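Local coordinates for heme-binding protein A / AI-2 binding protein A (Helicobacter pylori SS1, PDB 6OFQ) that binds short peptides such as STSA in the periplasm and probably hands them to an ABC transporter, at residues Y141-G146 and L179-L184; S150-S155 and F166-P171. All blocks are in the same frame, centred on the assembly; numbering follows the deposited sequence.

Contact 1: Y141-G146 and L179-L184; sequences YKYWEG and LGMDFL
Tyr143 and Phe183 are the residues at which the first turn of helix 142-147 comes nearest to the turn through Met181-Leu184, with their CA atoms 6.6 Å apart and Tyr141 at the N-cap of the helix. The methylene of Tyr143 makes a CH-pi contact with Phe183, its CB 3.6 Å from the ring centroid and 19° off the normal. The two rings run nearly parallel, planes at 9°, but are slid so far apart that they scarcely overlap. With CG between its own backbone N and carbonyl carbon, chi1 81°, the Phe183 ring is turned so that one face takes Tyr143 CB and the opposite face lies against Leu184 CG. Farther out, the Met181 chain bends at chi3 and brings its CE methyl to 3.4 Å from Tyr143 CE1. At the benzo edge of Trp144, Leu184 CD2 lies 3.7 Å from Trp144 CZ3, near the indole plane. The polar ends of the two helix residues are used by other parts of the fold: Tyr143 OH bonds to Asp431 and Trp144 NE1 to Ser150. Buried apolar packing, without a polar bond between the segments, thus fastens the loop between helices 175-178 and 189-197 to helix 142-147 inside this type II periplasmic binding protein.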
ATOM      1  N   TYR A 141       1.834  14.726   3.796  1.00  6.04           N
ATOM      2  CA  TYR A 141       0.632  13.996   3.377  1.00  5.22           C
ATOM      3  C   TYR A 141       0.866  13.430   2.006  1.00  5.15           C
ATOM      4  O   TYR A 141       0.389  13.941   1.002  1.00  5.65           O
ATOM      5  CB  TYR A 141      -0.580  14.953   3.440  1.00  5.17           C
ATOM      6  CG  TYR A 141      -0.914  15.416   4.868  1.00  5.30           C
ATOM      7  CD1 TYR A 141      -1.325  14.524   5.849  1.00  5.54           C
ATOM      8  CD2 TYR A 141      -0.884  16.786   5.214  1.00  5.90           C
ATOM      9  CE1 TYR A 141      -1.599  14.908   7.156  1.00  5.70           C
ATOM     10  CE2 TYR A 141      -1.283  17.191   6.490  1.00  6.34           C
ATOM     11  CZ  TYR A 141      -1.611  16.269   7.448  1.00  5.83           C
ATOM     12  OH  TYR A 141      -1.903  16.690   8.730  1.00  6.41           O
ATOM     13  N   LYS A 142       1.603  12.318   2.002  1.00  5.47           N
ATOM     14  CA  LYS A 142       2.160  11.777   0.784  1.00  5.60           C
ATOM     15  C   LYS A 142       1.182  11.280  -0.246  1.00  5.08           C
ATOM     16  O   LYS A 142       1.290  11.626  -1.438  1.00  4.77           O
ATOM     17  CB  LYS A 142       3.210  10.654   1.060  1.00  7.02           C
ATOM     18  CG  LYS A 142       4.463  11.123   1.815  1.00  9.69           C
ATOM     19  CD  LYS A 142       5.279   9.931   2.345  1.00 12.37           C
ATOM     20  CE  LYS A 142       6.256  10.132   3.496  1.00 17.90           C
ATOM     21  NZ  LYS A 142       7.105   8.918   3.681  1.00 22.97           N
ATOM     22  N   TYR A 143       0.204  10.465   0.144  1.00  4.34           N
ATOM     23  CA  TYR A 143      -0.809  10.049  -0.787  1.00  4.35           C
ATOM     24  C   TYR A 143      -1.544  11.256  -1.313  1.00  4.09           C
ATOM     25  O   TYR A 143      -1.869  11.259  -2.507  1.00  4.69           O
ATOM     26  CB  TYR A 143      -1.813   9.099  -0.152  1.00  4.28           C
ATOM     27  CG  TYR A 143      -1.540   7.596  -0.325  1.00  3.96           C
ATOM     28  CD1 TYR A 143      -1.932   6.985  -1.494  1.00  3.94           C
ATOM     29  CD2 TYR A 143      -1.066   6.790   0.700  1.00  4.07           C
ATOM     30  CE1 TYR A 143      -1.796   5.619  -1.698  1.00  3.79           C
ATOM     31  CE2 TYR A 143      -0.929   5.411   0.542  1.00  3.91           C
ATOM     32  CZ  TYR A 143      -1.341   4.858  -0.656  1.00  3.62           C
ATOM     33  OH  TYR A 143      -1.277   3.481  -0.755  1.00  4.00           O
ATOM     34  N   TRP A 144      -2.019  12.147  -0.441  1.00  4.76           N
ATOM     35  CA  TRP A 144      -2.831  13.292  -0.866  1.00  4.55           C
ATOM     36  C   TRP A 144      -2.111  14.101  -1.954  1.00  4.73           C
ATOM     37  O   TRP A 144      -2.705  14.436  -2.999  1.00  5.14           O
ATOM     38  CB  TRP A 144      -3.216  14.166   0.333  1.00  4.62           C
ATOM     39  CG  TRP A 144      -4.097  15.289   0.007  1.00  4.83           C
ATOM     40  CD1 TRP A 144      -3.752  16.450  -0.631  1.00  5.47           C
ATOM     41  CD2 TRP A 144      -5.508  15.382   0.282  1.00  4.48           C
ATOM     42  NE1 TRP A 144      -4.878  17.216  -0.824  1.00  5.10           N
ATOM     43  CE2 TRP A 144      -5.972  16.610  -0.251  1.00  4.88           C
ATOM     44  CE3 TRP A 144      -6.437  14.570   0.943  1.00  4.77           C
ATOM     45  CZ2 TRP A 144      -7.303  16.993  -0.211  1.00  4.71           C
ATOM     46  CZ3 TRP A 144      -7.752  14.970   1.034  1.00  5.07           C
ATOM     47  CH2 TRP A 144      -8.189  16.192   0.452  1.00  4.77           C
ATOM     48  N   GLU A 145      -0.838  14.411  -1.682  0.50  4.61           N
ATOM     49  CA  GLU A 145      -0.016  15.138  -2.634  0.50  5.34           C
ATOM     50  C   GLU A 145       0.222  14.404  -3.923  0.50  5.22           C
ATOM     51  O   GLU A 145      -0.015  14.896  -5.029  0.50  5.34           O
ATOM     52  CB  GLU A 145       1.302  15.603  -2.004  0.50  5.84           C
ATOM     53  CG  GLU A 145       1.112  16.648  -0.917  0.50  6.64           C
ATOM     54  CD  GLU A 145       0.371  17.865  -1.439  0.50  7.71           C
ATOM     55  OE1 GLU A 145       0.783  18.453  -2.459  0.50  9.36           O
ATOM     56  OE2 GLU A 145      -0.717  18.149  -0.893  0.50  9.56           O
ATOM     57  N   GLY A 146       0.603  13.139  -3.790  1.00  4.77           N
ATOM     58  CA  GLY A 146       0.861  12.301  -4.926  1.00  4.69           C
ATOM     59  C   GLY A 146      -0.251  12.125  -5.919  1.00  4.04           C
ATOM     60  O   GLY A 146      -0.090  12.042  -7.153  1.00  5.52           O
ATOM     61  N   LEU A 179     -12.064   7.100  -1.285  1.00  4.03           N
ATOM     62  CA  LEU A 179     -12.556   7.454   0.049  1.00  4.73           C
ATOM     63  C   LEU A 179     -12.490   6.285   0.985  1.00  4.58           C
ATOM     64  O   LEU A 179     -12.685   6.470   2.195  1.00  5.20           O
ATOM     65  CB  LEU A 179     -14.014   7.993   0.006  1.00  5.56           C
ATOM     66  CG  LEU A 179     -14.142   9.224  -0.872  1.00  8.14           C
ATOM     67  CD1 LEU A 179     -15.637   9.604  -0.825  1.00 10.03           C
ATOM     68  CD2 LEU A 179     -13.281  10.322  -0.359  1.00  8.65           C
ATOM     69  N   GLY A 180     -12.228   5.052   0.544  1.00  3.54           N
ATOM     70  CA  GLY A 180     -11.964   3.878   1.371  1.00  3.75           C
ATOM     71  C   GLY A 180     -10.517   3.702   1.690  1.00  3.68           C
ATOM     72  O   GLY A 180     -10.214   2.766   2.437  1.00  4.57           O
ATOM     73  N   MET A 181      -9.626   4.533   1.177  1.00  3.14           N
ATOM     74  CA  MET A 181      -8.175   4.349   1.373  1.00  3.40           C
ATOM     75  C   MET A 181      -7.729   4.854   2.757  1.00  3.77           C
ATOM     76  O   MET A 181      -8.251   5.860   3.239  1.00  3.93           O
ATOM     77  CB  MET A 181      -7.393   4.990   0.255  1.00  3.53           C
ATOM     78  CG  MET A 181      -7.636   4.306  -1.067  1.00  4.02           C
ATOM     79  SD  MET A 181      -6.874   5.078  -2.490  1.00  4.92           S
ATOM     80  CE  MET A 181      -5.145   5.072  -1.991  1.00  4.75           C
ATOM     81  N   ASP A 182      -6.650   4.239   3.250  1.00  4.04           N
ATOM     82  CA  ASP A 182      -6.165   4.500   4.592  1.00  4.22           C
ATOM     83  C   ASP A 182      -5.828   5.996   4.837  1.00  4.07           C
ATOM     84  O   ASP A 182      -6.065   6.468   5.953  1.00  3.79           O
ATOM     85  CB  ASP A 182      -4.943   3.637   4.818  1.00  4.43           C
ATOM     86  CG  ASP A 182      -5.251   2.158   4.746  1.00  4.85           C
ATOM     87  OD1 ASP A 182      -5.356   1.681   3.603  1.00  5.93           O
ATOM     88  OD2 ASP A 182      -5.421   1.511   5.790  1.00  4.98           O
ATOM     89  N   PHE A 183      -5.311   6.688   3.834  1.00  3.71           N
ATOM     90  CA  PHE A 183      -4.923   8.083   4.051  1.00  3.58           C
ATOM     91  C   PHE A 183      -6.084   8.992   4.344  1.00  3.70           C
ATOM     92  O   PHE A 183      -5.876  10.112   4.816  1.00  3.96           O
ATOM     93  CB  PHE A 183      -4.003   8.592   2.924  1.00  3.62           C
ATOM     94  CG  PHE A 183      -4.737   9.013   1.664  1.00  3.76           C
ATOM     95  CD1 PHE A 183      -5.256   8.134   0.724  1.00  4.06           C
ATOM     96  CD2 PHE A 183      -4.926  10.368   1.405  1.00  3.68           C
ATOM     97  CE1 PHE A 183      -5.835   8.537  -0.463  1.00  3.99           C
ATOM     98  CE2 PHE A 183      -5.497  10.783   0.220  1.00  4.20           C
ATOM     99  CZ  PHE A 183      -6.023   9.891  -0.698  1.00  4.33           C
ATOM    100  N   LEU A 184      -7.292   8.533   4.000  1.00  3.55           N
ATOM    101  CA  LEU A 184      -8.506   9.291   4.244  1.00  3.85           C
ATOM    102  C   LEU A 184      -9.261   8.785   5.447  1.00  4.04           C
ATOM    103  O   LEU A 184     -10.479   9.018   5.595  1.00  4.02           O
ATOM    104  CB  LEU A 184      -9.360   9.337   2.979  1.00  3.99           C
ATOM    105  CG  LEU A 184      -8.674  10.057   1.841  1.00  4.38           C
ATOM    106  CD1 LEU A 184      -9.533   9.945   0.579  1.00  4.40           C
ATOM    107  CD2 LEU A 184      -8.301  11.518   2.157  1.00  4.52           C
TER

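Contact 2: S150-S155 and F166-P171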
ATOM      1  N   SER A 150      -5.867  17.736  -4.071  1.00  5.57           N
ATOM      2  CA  SER A 150      -6.271  19.148  -4.044  1.00  5.71           C
ATOM      3  C   SER A 150      -6.681  19.664  -5.409  1.00  6.36           C
ATOM      4  O   SER A 150      -7.352  20.703  -5.404  1.00  7.95           O
ATOM      5  CB  SER A 150      -5.110  20.010  -3.547  1.00  6.28           C
ATOM      6  OG  SER A 150      -4.854  19.757  -2.168  1.00  7.66           O
ATOM      7  N   HIS A 151      -6.257  19.088  -6.527  1.00  6.81           N
ATOM      8  CA  HIS A 151      -6.761  19.345  -7.860  1.00  8.22           C
ATOM      9  C   HIS A 151      -8.140  18.754  -8.086  1.00  8.85           C
ATOM     10  O   HIS A 151      -8.867  19.238  -8.964  1.00 10.08           O
ATOM     11  CB  HIS A 151      -5.795  18.827  -8.924  1.00 10.63           C
ATOM     12  CG  HIS A 151      -4.428  19.418  -8.767  1.00 14.92           C
ATOM     13  ND1 HIS A 151      -4.228  20.780  -8.711  1.00 20.25           N
ATOM     14  CD2 HIS A 151      -3.226  18.842  -8.525  1.00 17.87           C
ATOM     15  CE1 HIS A 151      -2.951  21.020  -8.478  1.00 21.11           C
ATOM     16  NE2 HIS A 151      -2.320  19.862  -8.399  1.00 21.02           N
ATOM     17  N   ILE A 152      -8.398  17.598  -7.493  1.00  6.82           N
ATOM     18  CA  ILE A 152      -9.657  16.862  -7.691  1.00  7.41           C
ATOM     19  C   ILE A 152     -10.808  17.533  -6.971  1.00  6.84           C
ATOM     20  O   ILE A 152     -11.903  17.720  -7.516  1.00  7.46           O
ATOM     21  CB  ILE A 152      -9.482  15.414  -7.220  1.00  6.81           C
ATOM     22  CG1 ILE A 152      -8.500  14.669  -8.137  1.00  7.28           C
ATOM     23  CG2 ILE A 152     -10.778  14.630  -7.150  1.00  6.51           C
ATOM     24  CD1 ILE A 152      -8.042  13.307  -7.630  1.00  7.77           C
ATOM     25  N   ILE A 153     -10.598  17.858  -5.707  1.00  6.59           N
ATOM     26  CA  ILE A 153     -11.650  18.406  -4.849  1.00  6.40           C
ATOM     27  C   ILE A 153     -11.689  19.922  -4.935  1.00  6.97           C
ATOM     28  O   ILE A 153     -10.685  20.614  -4.707  1.00  8.79           O
ATOM     29  CB  ILE A 153     -11.461  17.963  -3.371  1.00  5.97           C
ATOM     30  CG1 ILE A 153     -11.513  16.444  -3.257  1.00  6.20           C
ATOM     31  CG2 ILE A 153     -12.457  18.700  -2.492  1.00  5.85           C
ATOM     32  CD1 ILE A 153     -11.118  15.935  -1.885  1.00  5.86           C
ATOM     33  N   LYS A 154     -12.841  20.438  -5.387  1.00  6.54           N
ATOM     34  CA  LYS A 154     -13.129  21.894  -5.364  1.00  6.98           C
ATOM     35  C   LYS A 154     -13.509  22.371  -3.978  1.00  7.85           C
ATOM     36  O   LYS A 154     -13.004  23.394  -3.524  1.00  8.81           O
ATOM     37  CB  LYS A 154     -14.121  22.249  -6.465  1.00  9.12           C
ATOM     38  CG  LYS A 154     -14.546  23.729  -6.488  1.00 10.38           C
ATOM     39  CD  LYS A 154     -15.519  24.018  -7.628  1.00 14.93           C
ATOM     40  CE  LYS A 154     -15.791  25.513  -7.625  1.00 22.99           C
ATOM     41  NZ  LYS A 154     -16.448  25.833  -8.919  1.00 29.99           N
ATOM     42  N   SER A 155     -14.451  21.690  -3.342  1.00  6.72           N
ATOM     43  CA  SER A 155     -14.870  22.017  -2.001  1.00  7.03           C
ATOM     44  C   SER A 155     -15.371  20.826  -1.221  1.00  7.19           C
ATOM     45  O   SER A 155     -15.788  19.826  -1.805  1.00  7.01           O
ATOM     46  CB  SER A 155     -15.974  23.067  -2.070  1.00  7.16           C
ATOM     47  OG  SER A 155     -17.105  22.613  -2.762  1.00  8.75           O
ATOM     48  N   PHE A 166     -18.936  16.820  -1.108  1.00  4.96           N
ATOM     49  CA  PHE A 166     -17.772  17.103  -1.924  1.00  4.98           C
ATOM     50  C   PHE A 166     -18.211  17.572  -3.275  1.00  5.32           C
ATOM     51  O   PHE A 166     -19.156  16.982  -3.845  1.00  5.33           O
ATOM     52  CB  PHE A 166     -16.942  15.812  -2.164  1.00  5.23           C
ATOM     53  CG  PHE A 166     -16.293  15.219  -0.949  1.00  5.21           C
ATOM     54  CD1 PHE A 166     -14.987  15.559  -0.573  1.00  6.12           C
ATOM     55  CD2 PHE A 166     -16.968  14.271  -0.236  1.00  5.32           C
ATOM     56  CE1 PHE A 166     -14.400  14.981   0.546  1.00  6.22           C
ATOM     57  CE2 PHE A 166     -16.391  13.663   0.865  1.00  5.73           C
ATOM     58  CZ  PHE A 166     -15.129  14.059   1.266  1.00  5.72           C
ATOM     59  N   THR A 167     -17.618  18.669  -3.723  1.00  5.38           N
ATOM     60  CA  THR A 167     -17.769  19.065  -5.116  1.00  4.95           C
ATOM     61  C   THR A 167     -16.419  18.953  -5.770  1.00  5.42           C
ATOM     62  O   THR A 167     -15.407  19.423  -5.226  1.00  5.37           O
ATOM     63  CB  THR A 167     -18.282  20.529  -5.185  1.00  5.30           C
ATOM     64  OG1 THR A 167     -19.515  20.605  -4.443  1.00  7.03           O
ATOM     65  CG2 THR A 167     -18.468  20.936  -6.651  1.00  5.24           C
ATOM     66  N   LEU A 168     -16.416  18.320  -6.934  1.00  5.21           N
ATOM     67  CA  LEU A 168     -15.149  18.074  -7.662  1.00  5.22           C
ATOM     68  C   LEU A 168     -14.931  19.064  -8.786  1.00  5.85           C
ATOM     69  O   LEU A 168     -15.883  19.643  -9.316  1.00  6.92           O
ATOM     70  CB  LEU A 168     -15.105  16.659  -8.181  1.00  4.82           C
ATOM     71  CG  LEU A 168     -15.331  15.510  -7.245  1.00  4.87           C
ATOM     72  CD1 LEU A 168     -15.035  14.171  -7.895  1.00  4.75           C
ATOM     73  CD2 LEU A 168     -14.630  15.647  -5.918  1.00  4.58           C
ATOM     74  N   ASN A 169     -13.667  19.260  -9.182  1.00  6.07           N
ATOM     75  CA  ASN A 169     -13.383  20.077 -10.341  1.00  6.83           C
ATOM     76  C   ASN A 169     -13.700  19.414 -11.660  1.00  7.59           C
ATOM     77  O   ASN A 169     -13.749  20.108 -12.694  1.00 10.83           O
ATOM     78  CB  ASN A 169     -11.929  20.552 -10.287  1.00  7.69           C
ATOM     79  CG  ASN A 169     -11.694  21.618  -9.245  1.00  8.99           C
ATOM     80  OD1 ASN A 169     -12.425  22.622  -9.219  1.00  9.40           O
ATOM     81  ND2 ASN A 169     -10.663  21.473  -8.403  1.00  9.52           N
ATOM     82  N   GLY A 170     -13.881  18.092 -11.655  1.00  7.13           N
ATOM     83  CA  GLY A 170     -14.163  17.354 -12.869  1.00  6.53           C
ATOM     84  C   GLY A 170     -14.500  15.935 -12.419  1.00  6.87           C
ATOM     85  O   GLY A 170     -14.222  15.554 -11.278  1.00  6.50           O
ATOM     86  N   PRO A 171     -15.186  15.162 -13.268  1.00  6.17           N
ATOM     87  CA  PRO A 171     -15.522  13.790 -12.875  1.00  6.07           C
ATOM     88  C   PRO A 171     -14.254  12.970 -12.630  1.00  6.35           C
ATOM     89  O   PRO A 171     -13.234  13.168 -13.271  1.00  6.25           O
ATOM     90  CB  PRO A 171     -16.290  13.221 -14.067  1.00  6.95           C
ATOM     91  CG  PRO A 171     -16.052  14.177 -15.164  1.00  8.19           C
ATOM     92  CD  PRO A 171     -15.608  15.470 -14.653  1.00  6.91           C
TER
HETATM   93  O   HOH W   1      -9.560  22.837  -6.153  1.00 17.93           O
HETATM   94  O   HOH W   2     -18.949  20.861  -1.654  1.00  7.01           O
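Ser155 and Thr167 form an antiparallel hydrogen-bonded pair, Thr167 N giving to Ser155 O at 2.9 Å. In return Thr167 O accepts twice, from Lys154 N at 2.8 Å and Ser155 N at 3.1 Å; the Lys154 bond lies in the carbonyl plane but is the more bent, 133° at its hydrogen. This is a classic beta bulge, shifting the register by one between the pairs Ile153-Leu168 and Ser155-Thr167. Asn169 grips the end of helix 149-152 twice: its N reaches Ile152 O, and with CG anti to its carbonyl carbon (chi1 -73°) the amide is carried to the helix end, where ND2 lies 2.9 Å from His151 O, well above that carbonyl's plane. The same ND2 donates to a water that binds Ile153 O. A second water joins Ser155 OG and Thr167 OG1. Among the apolar side chains, Ile152 and Leu168 lie side by side, pointing the same way, and Ile153 CD1 is 4.1 Å from Phe166 CD1. Phe175 of helix 175-178 packs on Ile152, Ile153, Phe166 and Leu168, and Met127 of helix 116-127 also meets Ile153; strand 163-168 pairs in addition with strand 91-96, leaving strand 153-160 at the sheet's margin.

Overall arrangement
From the N terminus, the chain first enters contact 1 along helix 142-147 and passes almost at once into helix 149-152, where contact 2 begins. Strands 153-160 and 163-168 form a hairpin, and contact 2 closes this short loop at its open end, with ten residues between the segments. The chain then runs through helix 175-178 to 179-184, which returns to helix 142-147 and closes the wider loop of contact 1, so contact 2 lies wholly within it. The centres are 15 Å apart, yet Trp144 and Ile153 pack directly against each other. Together the contacts tie the edge of the five-stranded antiparallel sheet to the more central helix and turn.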